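Local atomic coordinates of putative acyl-[acyl-carrier-protein]--UDP-N-acetylglucosamine O-acyltransferase (Bacteroides fragilis, PDB entry 4R36), a protein that probably transfers an acyl chain from acyl carrier protein to UDP-N-acetylglucosamine, as LpxA enzymes do at the start of lipid A synthesis. Residues Lys33-Val44 with Val51-Ala62; Thr242-Glu250 with Tyr261-Ser269. All coordinates share one frame; numbering follows the deposited sequence.

Contact 1: Lys33-Val44 with Val51-Ala62; sequences KIGENVEIAPFV and VIGDNNKIMANA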
loop_
_atom_site.group_PDB
_atom_site.type_symbol
_atom_site.label_atom_id
_atom_site.label_comp_id
_atom_site.label_asym_id
_atom_site.label_seq_id
_atom_site.Cartn_x
_atom_site.Cartn_y
_atom_site.Cartn_z
ATOM N N LYS A 33 18.484 -26.314 0.150
ATOM C CA LYS A 33 19.402 -26.502 -0.959
ATOM C C LYS A 33 19.727 -25.190 -1.554
ATOM O O LYS A 33 18.806 -24.470 -2.011
ATOM C CB LYS A 33 18.789 -27.393 -2.025
ATOM C CG LYS A 33 18.649 -28.792 -1.489
ATOM C CD LYS A 33 17.805 -29.755 -2.271
ATOM C CE LYS A 33 17.447 -30.892 -1.334
ATOM N NZ LYS A 33 16.483 -31.853 -1.918
ATOM N N ILE A 34 21.019 -24.880 -1.582
ATOM C CA ILE A 34 21.530 -23.572 -1.957
ATOM C C ILE A 34 22.625 -23.710 -2.998
ATOM O O ILE A 34 23.535 -24.491 -2.820
ATOM C CB ILE A 34 22.009 -22.792 -0.719
ATOM C CG1 ILE A 34 20.792 -22.542 0.191
ATOM C CG2 ILE A 34 22.656 -21.463 -1.121
ATOM C CD1 ILE A 34 21.023 -21.714 1.386
ATOM N N GLY A 35 22.523 -22.975 -4.085
ATOM C CA GLY A 35 23.445 -23.124 -5.179
ATOM C C GLY A 35 24.754 -22.395 -4.939
ATOM O O GLY A 35 25.032 -21.976 -3.835
ATOM N N GLU A 36 25.509 -22.206 -6.001
ATOM C CA GLU A 36 26.835 -21.552 -5.952
ATOM C C GLU A 36 26.790 -20.063 -6.157
ATOM O O GLU A 36 25.897 -19.535 -6.820
ATOM C CB GLU A 36 27.728 -22.100 -7.056
ATOM C CG GLU A 36 28.252 -23.504 -6.772
ATOM C CD GLU A 36 29.333 -23.908 -7.775
ATOM O OE1 GLU A 36 30.469 -23.341 -7.738
ATOM O OE2 GLU A 36 29.033 -24.778 -8.618
ATOM N N ASN A 37 27.804 -19.393 -5.648
ATOM C CA ASN A 37 27.908 -17.957 -5.690
ATOM C C ASN A 37 26.587 -17.288 -5.222
ATOM O O ASN A 37 26.062 -16.406 -5.912
ATOM C CB ASN A 37 28.220 -17.564 -7.112
ATOM C CG ASN A 37 28.599 -16.122 -7.264
ATOM O OD1 ASN A 37 29.306 -15.541 -6.429
ATOM N ND2 ASN A 37 28.109 -15.507 -8.360
ATOM N N VAL A 38 26.113 -17.705 -4.076
ATOM C CA VAL A 38 24.936 -17.119 -3.420
ATOM C C VAL A 38 25.389 -16.285 -2.257
ATOM O O VAL A 38 26.089 -16.759 -1.348
ATOM C CB VAL A 38 23.933 -18.202 -2.963
ATOM C CG1 VAL A 38 22.778 -17.620 -2.131
ATOM C CG2 VAL A 38 23.369 -18.941 -4.172
ATOM N N GLU A 39 25.037 -15.006 -2.289
ATOM C CA GLU A 39 25.300 -14.097 -1.202
ATOM C C GLU A 39 24.050 -13.969 -0.286
ATOM O O GLU A 39 22.952 -13.671 -0.780
ATOM C CB GLU A 39 25.686 -12.774 -1.781
ATOM C CG GLU A 39 25.958 -11.721 -0.779
ATOM C CD GLU A 39 26.253 -10.376 -1.439
ATOM O OE1 GLU A 39 26.810 -10.342 -2.561
ATOM O OE2 GLU A 39 25.899 -9.377 -0.834
ATOM N N ILE A 40 24.235 -14.210 1.014
ATOM C CA ILE A 40 23.206 -14.167 2.007
ATOM C C ILE A 40 23.668 -13.261 3.120
ATOM O O ILE A 40 24.696 -13.482 3.756
ATOM C CB ILE A 40 22.800 -15.540 2.478
ATOM C CG1 ILE A 40 22.368 -16.373 1.282
ATOM C CG2 ILE A 40 21.735 -15.457 3.536
ATOM C CD1 ILE A 40 22.051 -17.802 1.546
ATOM N N ALA A 41 22.903 -12.206 3.357
ATOM C CA ALA A 41 23.162 -11.238 4.345
ATOM C C ALA A 41 22.712 -11.662 5.759
ATOM O O ALA A 41 22.009 -12.607 5.915
ATOM C CB ALA A 41 22.476 -9.897 3.946
ATOM N N PRO A 42 23.125 -10.891 6.804
ATOM C CA PRO A 42 22.658 -11.113 8.182
ATOM C C PRO A 42 21.138 -11.044 8.270
ATOM O O PRO A 42 20.489 -10.277 7.525
ATOM C CB PRO A 42 23.268 -9.952 8.960
ATOM C CG PRO A 42 24.487 -9.594 8.159
ATOM C CD PRO A 42 24.128 -9.815 6.732
ATOM N N PHE A 43 20.589 -11.858 9.152
ATOM C CA PHE A 43 19.196 -11.768 9.553
ATOM C C PHE A 43 18.250 -12.274 8.469
ATOM O O PHE A 43 17.081 -12.143 8.613
ATOM C CB PHE A 43 18.844 -10.324 10.064
ATOM C CG PHE A 43 19.955 -9.707 10.934
ATOM C CD1 PHE A 43 20.520 -10.435 11.969
ATOM C CD2 PHE A 43 20.441 -8.447 10.684
ATOM C CE1 PHE A 43 21.541 -9.863 12.752
ATOM C CE2 PHE A 43 21.411 -7.846 11.460
ATOM C CZ PHE A 43 21.982 -8.577 12.492
ATOM N N VAL A 44 18.790 -12.927 7.453
ATOM C CA VAL A 44 18.015 -13.688 6.519
ATOM C C VAL A 44 17.614 -14.985 7.186
ATOM O O VAL A 44 18.432 -15.650 7.880
ATOM C CB VAL A 44 18.817 -13.951 5.225
ATOM C CG1 VAL A 44 18.103 -14.945 4.330
ATOM C CG2 VAL A 44 19.090 -12.678 4.503
ATOM N N VAL A 51 14.554 -24.463 -2.134
ATOM C CA VAL A 51 15.556 -24.572 -3.171
ATOM C C VAL A 51 15.913 -23.201 -3.702
ATOM O O VAL A 51 15.027 -22.438 -4.095
ATOM C CB VAL A 51 15.073 -25.471 -4.304
ATOM C CG1 VAL A 51 16.130 -25.662 -5.371
ATOM C CG2 VAL A 51 14.603 -26.794 -3.688
ATOM N N ILE A 52 17.205 -22.895 -3.677
ATOM C CA ILE A 52 17.778 -21.648 -4.178
ATOM C C ILE A 52 18.894 -21.990 -5.163
ATOM O O ILE A 52 19.863 -22.745 -4.828
ATOM C CB ILE A 52 18.325 -20.787 -3.006
ATOM C CG1 ILE A 52 17.194 -20.298 -2.077
ATOM C CG2 ILE A 52 19.126 -19.621 -3.527
ATOM C CD1 ILE A 52 17.676 -19.820 -0.739
ATOM N N GLY A 53 18.820 -21.409 -6.348
ATOM C CA GLY A 53 19.760 -21.621 -7.456
ATOM C C GLY A 53 21.057 -20.885 -7.300
ATOM O O GLY A 53 21.437 -20.498 -6.197
ATOM N N ASP A 54 21.730 -20.669 -8.411
ATOM C CA ASP A 54 23.037 -20.012 -8.413
ATOM C C ASP A 54 22.960 -18.536 -8.574
ATOM O O ASP A 54 21.986 -18.007 -9.123
ATOM C CB ASP A 54 23.871 -20.521 -9.577
ATOM C CG ASP A 54 24.120 -22.044 -9.499
ATOM O OD1 ASP A 54 24.100 -22.658 -8.393
ATOM O OD2 ASP A 54 24.265 -22.598 -10.598
ATOM N N ASN A 55 23.999 -17.858 -8.129
ATOM C CA ASN A 55 24.192 -16.395 -8.430
ATOM C C ASN A 55 23.027 -15.527 -7.868
ATOM O O ASN A 55 22.576 -14.619 -8.508
ATOM C CB ASN A 55 24.365 -16.111 -9.916
ATOM C CG ASN A 55 25.479 -16.939 -10.558
ATOM O OD1 ASN A 55 26.542 -17.062 -10.008
ATOM N ND2 ASN A 55 25.229 -17.468 -11.705
ATOM N N ASN A 56 22.578 -15.811 -6.666
ATOM C CA ASN A 56 21.485 -15.063 -6.044
ATOM C C ASN A 56 22.060 -14.173 -4.995
ATOM O O ASN A 56 23.049 -14.504 -4.367
ATOM C CB ASN A 56 20.422 -15.974 -5.455
ATOM C CG ASN A 56 19.594 -16.654 -6.545
ATOM O OD1 ASN A 56 18.831 -15.992 -7.302
ATOM N ND2 ASN A 56 19.732 -17.972 -6.649
ATOM N N LYS A 57 21.426 -13.030 -4.797
ATOM C CA LYS A 57 21.755 -12.147 -3.719
ATOM C C LYS A 57 20.529 -11.942 -2.846
ATOM O O LYS A 57 19.514 -11.459 -3.345
ATOM C CB LYS A 57 22.224 -10.811 -4.320
ATOM C CG LYS A 57 22.509 -9.758 -3.254
ATOM C CD LYS A 57 23.265 -8.585 -3.799
ATOM C CE LYS A 57 23.730 -7.748 -2.631
ATOM N NZ LYS A 57 23.933 -6.319 -2.984
ATOM N N ILE A 58 20.630 -12.304 -1.588
ATOM C CA ILE A 58 19.531 -12.238 -0.661
ATOM C C ILE A 58 19.972 -11.286 0.406
ATOM O O ILE A 58 20.870 -11.584 1.200
ATOM C CB ILE A 58 19.203 -13.604 -0.081
ATOM C CG1 ILE A 58 19.018 -14.578 -1.227
ATOM C CG2 ILE A 58 18.021 -13.524 0.848
ATOM C CD1 ILE A 58 18.540 -15.948 -0.812
ATOM N N MET A 59 19.302 -10.132 0.468
ATOM C CA MET A 59 19.668 -9.103 1.353
ATOM C C MET A 59 19.104 -9.256 2.743
ATOM O O MET A 59 18.276 -10.088 3.011
ATOM C CB MET A 59 19.309 -7.697 0.755
ATOM C CG MET A 59 19.943 -7.547 -0.606
ATOM S SD MET A 59 19.558 -6.053 -1.518
ATOM C CE MET A 59 20.308 -4.836 -0.459
ATOM N N ALA A 60 19.560 -8.396 3.623
ATOM C CA ALA A 60 19.263 -8.502 5.055
ATOM C C ALA A 60 17.818 -8.518 5.397
ATOM O O ALA A 60 17.007 -7.780 4.825
ATOM C CB ALA A 60 19.961 -7.406 5.822
ATOM N N ASN A 61 17.479 -9.346 6.373
ATOM C CA ASN A 61 16.138 -9.441 6.914
ATOM C C ASN A 61 15.101 -9.947 5.904
ATOM O O ASN A 61 13.959 -9.737 6.100
ATOM C CB ASN A 61 15.680 -8.115 7.555
ATOM C CG ASN A 61 16.552 -7.703 8.793
ATOM O OD1 ASN A 61 16.292 -8.111 9.942
ATOM N ND2 ASN A 61 17.567 -6.886 8.540
ATOM N N ALA A 62 15.496 -10.652 4.861
ATOM C CA ALA A 62 14.568 -11.275 3.953
ATOM C C ALA A 62 14.221 -12.642 4.530
ATOM O O ALA A 62 15.024 -13.203 5.314
ATOM C CB ALA A 62 15.176 -11.394 2.570
HETATM O O HOH W 1 23.219 -9.988 0.300
#

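Contact 2: Thr242-Glu250 with Tyr261-Ser269; sequences TSDALTKVE and YIVDFIRNS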
loop_
_atom_site.group_PDB
_atom_site.type_symbol
_atom_site.label_atom_id
_atom_site.label_comp_id
_atom_site.label_asym_id
_atom_site.label_seq_id
_atom_site.Cartn_x
_atom_site.Cartn_y
_atom_site.Cartn_z
ATOM N N THR A 242 -18.600 -8.347 -29.368
ATOM C CA THR A 242 -17.275 -8.971 -29.371
ATOM C C THR A 242 -17.082 -9.889 -30.558
ATOM O O THR A 242 -16.070 -9.773 -31.266
ATOM C CB THR A 242 -17.099 -9.756 -28.115
ATOM O OG1 THR A 242 -17.234 -8.784 -27.079
ATOM C CG2 THR A 242 -15.755 -10.302 -28.025
ATOM N N SER A 243 -18.046 -10.758 -30.797
ATOM C CA SER A 243 -17.936 -11.665 -31.913
ATOM C C SER A 243 -17.768 -10.987 -33.231
ATOM O O SER A 243 -16.957 -11.421 -34.060
ATOM C CB SER A 243 -19.169 -12.552 -32.040
ATOM O OG SER A 243 -19.005 -13.613 -31.168
ATOM N N ASP A 244 -18.606 -10.007 -33.472
ATOM C CA ASP A 244 -18.588 -9.322 -34.756
ATOM C C ASP A 244 -17.350 -8.537 -34.900
ATOM O O ASP A 244 -16.838 -8.395 -36.009
ATOM C CB ASP A 244 -19.756 -8.355 -34.919
ATOM C CG ASP A 244 -21.122 -9.075 -35.092
ATOM O OD1 ASP A 244 -21.171 -10.325 -35.253
ATOM O OD2 ASP A 244 -22.112 -8.296 -35.041
ATOM N N ALA A 245 -16.837 -7.991 -33.803
ATOM C CA ALA A 245 -15.636 -7.189 -33.879
ATOM C C ALA A 245 -14.478 -8.125 -34.262
ATOM O O ALA A 245 -13.605 -7.745 -35.066
ATOM C CB ALA A 245 -15.297 -6.471 -32.566
ATOM N N LEU A 246 -14.414 -9.280 -33.622
ATOM C CA LEU A 246 -13.291 -10.146 -33.870
ATOM C C LEU A 246 -13.351 -10.692 -35.284
ATOM O O LEU A 246 -12.332 -10.782 -35.938
ATOM C CB LEU A 246 -13.160 -11.204 -32.826
ATOM C CG LEU A 246 -13.007 -10.782 -31.357
ATOM C CD1 LEU A 246 -12.947 -12.003 -30.428
ATOM C CD2 LEU A 246 -11.811 -9.888 -31.167
ATOM N N THR A 247 -14.544 -10.983 -35.767
ATOM C CA THR A 247 -14.725 -11.322 -37.188
ATOM C C THR A 247 -14.172 -10.259 -38.080
ATOM O O THR A 247 -13.423 -10.576 -39.007
ATOM C CB THR A 247 -16.208 -11.573 -37.505
ATOM O OG1 THR A 247 -16.617 -12.710 -36.772
ATOM C CG2 THR A 247 -16.468 -11.784 -39.026
ATOM N N LYS A 248 -14.508 -8.992 -37.848
ATOM C CA LYS A 248 -14.043 -7.941 -38.679
ATOM C C LYS A 248 -12.520 -7.712 -38.598
ATOM O O LYS A 248 -11.821 -7.455 -39.629
ATOM C CB LYS A 248 -14.756 -6.658 -38.340
ATOM C CG LYS A 248 -14.479 -5.492 -39.305
ATOM C CD LYS A 248 -15.365 -4.316 -38.991
ATOM C CE LYS A 248 -15.424 -3.387 -40.189
ATOM N NZ LYS A 248 -15.573 -1.997 -39.738
ATOM N N VAL A 249 -11.966 -7.817 -37.383
ATOM C CA VAL A 249 -10.518 -7.761 -37.228
ATOM C C VAL A 249 -9.845 -8.840 -38.086
ATOM O O VAL A 249 -8.854 -8.557 -38.782
ATOM C CB VAL A 249 -10.078 -7.964 -35.746
ATOM C CG1 VAL A 249 -8.558 -8.161 -35.696
ATOM C CG2 VAL A 249 -10.487 -6.781 -34.879
ATOM N N GLU A 250 -10.344 -10.057 -38.000
ATOM C CA GLU A 250 -9.794 -11.148 -38.796
ATOM C C GLU A 250 -9.912 -10.897 -40.308
ATOM O O GLU A 250 -9.046 -11.290 -41.053
ATOM C CB GLU A 250 -10.426 -12.480 -38.442
ATOM C CG GLU A 250 -9.964 -12.964 -37.079
ATOM C CD GLU A 250 -10.563 -14.257 -36.572
ATOM O OE1 GLU A 250 -11.762 -14.521 -36.696
ATOM O OE2 GLU A 250 -9.804 -15.066 -35.948
ATOM N N TYR A 261 -2.870 -12.743 -31.501
ATOM C CA TYR A 261 -2.841 -12.768 -30.061
ATOM C C TYR A 261 -3.988 -11.919 -29.501
ATOM O O TYR A 261 -4.689 -12.349 -28.588
ATOM C CB TYR A 261 -1.503 -12.249 -29.599
ATOM C CG TYR A 261 -1.258 -12.093 -28.119
ATOM C CD1 TYR A 261 -1.858 -12.962 -27.151
ATOM C CD2 TYR A 261 -0.305 -11.202 -27.700
ATOM C CE1 TYR A 261 -1.516 -12.859 -25.801
ATOM C CE2 TYR A 261 0.071 -11.114 -26.362
ATOM C CZ TYR A 261 -0.533 -11.948 -25.429
ATOM O OH TYR A 261 -0.158 -11.730 -24.130
ATOM N N ILE A 262 -4.220 -10.744 -30.065
ATOM C CA ILE A 262 -5.361 -9.918 -29.627
ATOM C C ILE A 262 -6.654 -10.704 -29.740
ATOM O O ILE A 262 -7.470 -10.815 -28.797
ATOM C CB ILE A 262 -5.448 -8.652 -30.464
ATOM C CG1 ILE A 262 -4.293 -7.738 -30.194
ATOM C CG2 ILE A 262 -6.756 -7.904 -30.273
ATOM C CD1 ILE A 262 -4.158 -6.644 -31.236
ATOM N N VAL A 263 -6.856 -11.301 -30.914
ATOM C CA VAL A 263 -8.104 -12.044 -31.176
ATOM C C VAL A 263 -8.289 -13.255 -30.261
ATOM O O VAL A 263 -9.323 -13.461 -29.653
ATOM C CB VAL A 263 -8.223 -12.402 -32.683
ATOM C CG1 VAL A 263 -9.359 -13.368 -32.904
ATOM C CG2 VAL A 263 -8.373 -11.128 -33.496
ATOM N N ASP A 264 -7.283 -14.078 -30.167
ATOM C CA ASP A 264 -7.356 -15.261 -29.354
ATOM C C ASP A 264 -7.589 -14.892 -27.868
ATOM O O ASP A 264 -8.385 -15.554 -27.193
ATOM C CB ASP A 264 -6.018 -16.000 -29.428
ATOM C CG ASP A 264 -6.137 -17.437 -28.913
ATOM O OD1 ASP A 264 -6.671 -18.300 -29.632
ATOM O OD2 ASP A 264 -5.793 -17.698 -27.762
ATOM N N PHE A 265 -6.817 -13.907 -27.383
ATOM C CA PHE A 265 -6.952 -13.477 -26.028
ATOM C C PHE A 265 -8.411 -13.080 -25.693
ATOM O O PHE A 265 -8.996 -13.578 -24.747
ATOM C CB PHE A 265 -6.036 -12.279 -25.731
ATOM C CG PHE A 265 -6.046 -11.871 -24.269
ATOM C CD1 PHE A 265 -7.084 -11.142 -23.739
ATOM C CD2 PHE A 265 -4.978 -12.162 -23.439
ATOM C CE1 PHE A 265 -7.089 -10.728 -22.401
ATOM C CE2 PHE A 265 -4.964 -11.758 -22.106
ATOM C CZ PHE A 265 -6.001 -11.020 -21.587
ATOM N N ILE A 266 -9.017 -12.249 -26.550
ATOM C CA ILE A 266 -10.381 -11.789 -26.288
ATOM C C ILE A 266 -11.390 -12.912 -26.475
ATOM O O ILE A 266 -12.302 -13.098 -25.648
ATOM C CB ILE A 266 -10.721 -10.590 -27.152
ATOM C CG1 ILE A 266 -9.731 -9.440 -26.789
ATOM C CG2 ILE A 266 -12.181 -10.188 -27.033
ATOM C CD1 ILE A 266 -9.701 -8.306 -27.774
ATOM N N ARG A 267 -11.237 -13.636 -27.570
ATOM C CA ARG A 267 -12.155 -14.698 -27.894
ATOM C C ARG A 267 -12.215 -15.732 -26.774
ATOM O O ARG A 267 -13.294 -16.225 -26.428
ATOM C CB ARG A 267 -11.704 -15.370 -29.207
ATOM C CG ARG A 267 -12.702 -16.381 -29.680
ATOM C CD ARG A 267 -12.377 -16.811 -31.107
ATOM N NE ARG A 267 -12.892 -15.857 -32.083
ATOM C CZ ARG A 267 -12.354 -15.640 -33.280
ATOM N NH1 ARG A 267 -11.231 -16.229 -33.630
ATOM N NH2 ARG A 267 -12.927 -14.766 -34.125
ATOM N N ASN A 268 -11.113 -16.033 -26.143
ATOM C CA ASN A 268 -11.140 -17.051 -25.073
ATOM C C ASN A 268 -11.128 -16.486 -23.666
ATOM O O ASN A 268 -10.857 -17.209 -22.701
ATOM C CB ASN A 268 -9.948 -18.018 -25.277
ATOM C CG ASN A 268 -10.031 -18.698 -26.642
ATOM O OD1 ASN A 268 -9.201 -18.538 -27.553
ATOM N ND2 ASN A 268 -11.155 -19.243 -26.844
ATOM N N SER A 269 -11.326 -15.195 -23.565
ATOM C CA SER A 269 -11.300 -14.499 -22.244
ATOM C C SER A 269 -12.261 -15.154 -21.264
ATOM O O SER A 269 -13.490 -15.231 -21.494
ATOM C CB SER A 269 -11.686 -13.025 -22.402
ATOM O OG SER A 269 -11.908 -12.407 -21.133
HETATM O O HOH W 2 -15.868 -13.896 -33.760
#

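Contact 1: Lys33-Val44 with Val51-Ala62
Val44 and Ile58 fit together at about a right angle: CG2 of Ile58 lies 3.8 Å from CG1 of Val44 and almost as close to its CG2. The second Val44 methyl, CG2, also touches Met59 O. At the preceding corner Val38 has CG1 anti to its backbone N (chi1 173°), and its CG2, beside that N, rests on Gly53 O at 3.2 Å. Ala41 CB sits against the Met59-Ala60 backbone, 3.3 Å from Ala60 N. On the interior, Ile34 CG1 lies 4.2 Å from Ile52 CD1, and Ile40 packs likewise on Ile58. Polar groups hold the turn: Asp54 OD1 takes Glu36 N from above its carboxylate plane, and Asn37 ND2 gives Asn55 OD1 a nearly straight bond of 2.8 Å (173°), the two amides turned 73° apart. Outside, Glu39 OE2 meets the CE methylene of Lys57 at 3.3 Å, the charges too far apart for a salt bridge. Backbone hydrogen bonds between parallel strands, such as Ile58 N to Glu39 O (2.8 Å), bind these successive coils of the left-handed beta helix. Strands 33-34 and 39-40 are outermost in their sheets; strands 27-28 and 45-46 add Ile28 and Ile46 to the interior, and strand 68-70 continues the row with Ile70.

Contact 2: Thr242-Glu250 with Tyr261-Ser269
The carboxylate of Glu250 meets the guanidinium of Arg267 at its edge in a two-bond salt bridge, while Val263 CG1, from the arginine's own helix, covers one guanidinium face off-centre, 3.4 Å above the plane. Each terminal nitrogen takes one oxygen: NH2 bonds Glu250 OE1 at 2.8 Å and NH1 bonds Glu250 OE2 at 3.0 Å. The acceptors lie close to the guanidinium plane, but the two flat groups are turned 55° apart, and both nitrogens approach from above the carboxylate plane. A bend at chi3 (-82°) turns the arginine head toward Glu250, and NH2 also donates to a water, which in turn donates to Ser243 O. The pair spans two antiparallel helices of the C-terminal helical domain that follows the beta helix in LpxA, their axes 10.4 Å apart at an angle of 163°. Leu246 projects between them: CD1 lies 3.9 Å from Ile266 CG2 and 3.8 Å from Arg267 CB, against the aliphatic start of the arginine. Val249 and Val263 pass one another head to tail, CG1 of Val249 3.7 Å from CG2 of Val263. Thr242 CG2 packs on Ile266 CG2, and helix 222-237 adds Ile234 against Val249 and Ile235 against Ile266.

How the contacts relate
Contact 1 belongs to the first coils of the beta helix and contact 2 to the helices at the other end of the chain; they lie on opposite sides of its centre, with centres 45 Å apart and nearest atoms about 26 Å apart. Contact 1 takes part in the trimer: Pro42 packs on Tyr45 and Phe43 on Leu25 of a neighbouring subunit, and the third subunit also comes within reach, whereas no other chain of the assembly touches contact 2. The side chain of Asn61 is about 7 Å from a bound calcium ion and about 8 Å from that of Asn109, which binds calcium in a structure of this protein though not in this chain. Contact 2 lies away from the known UDP-N-acetylglucosamine-binding residues, such as His138 and Gln174.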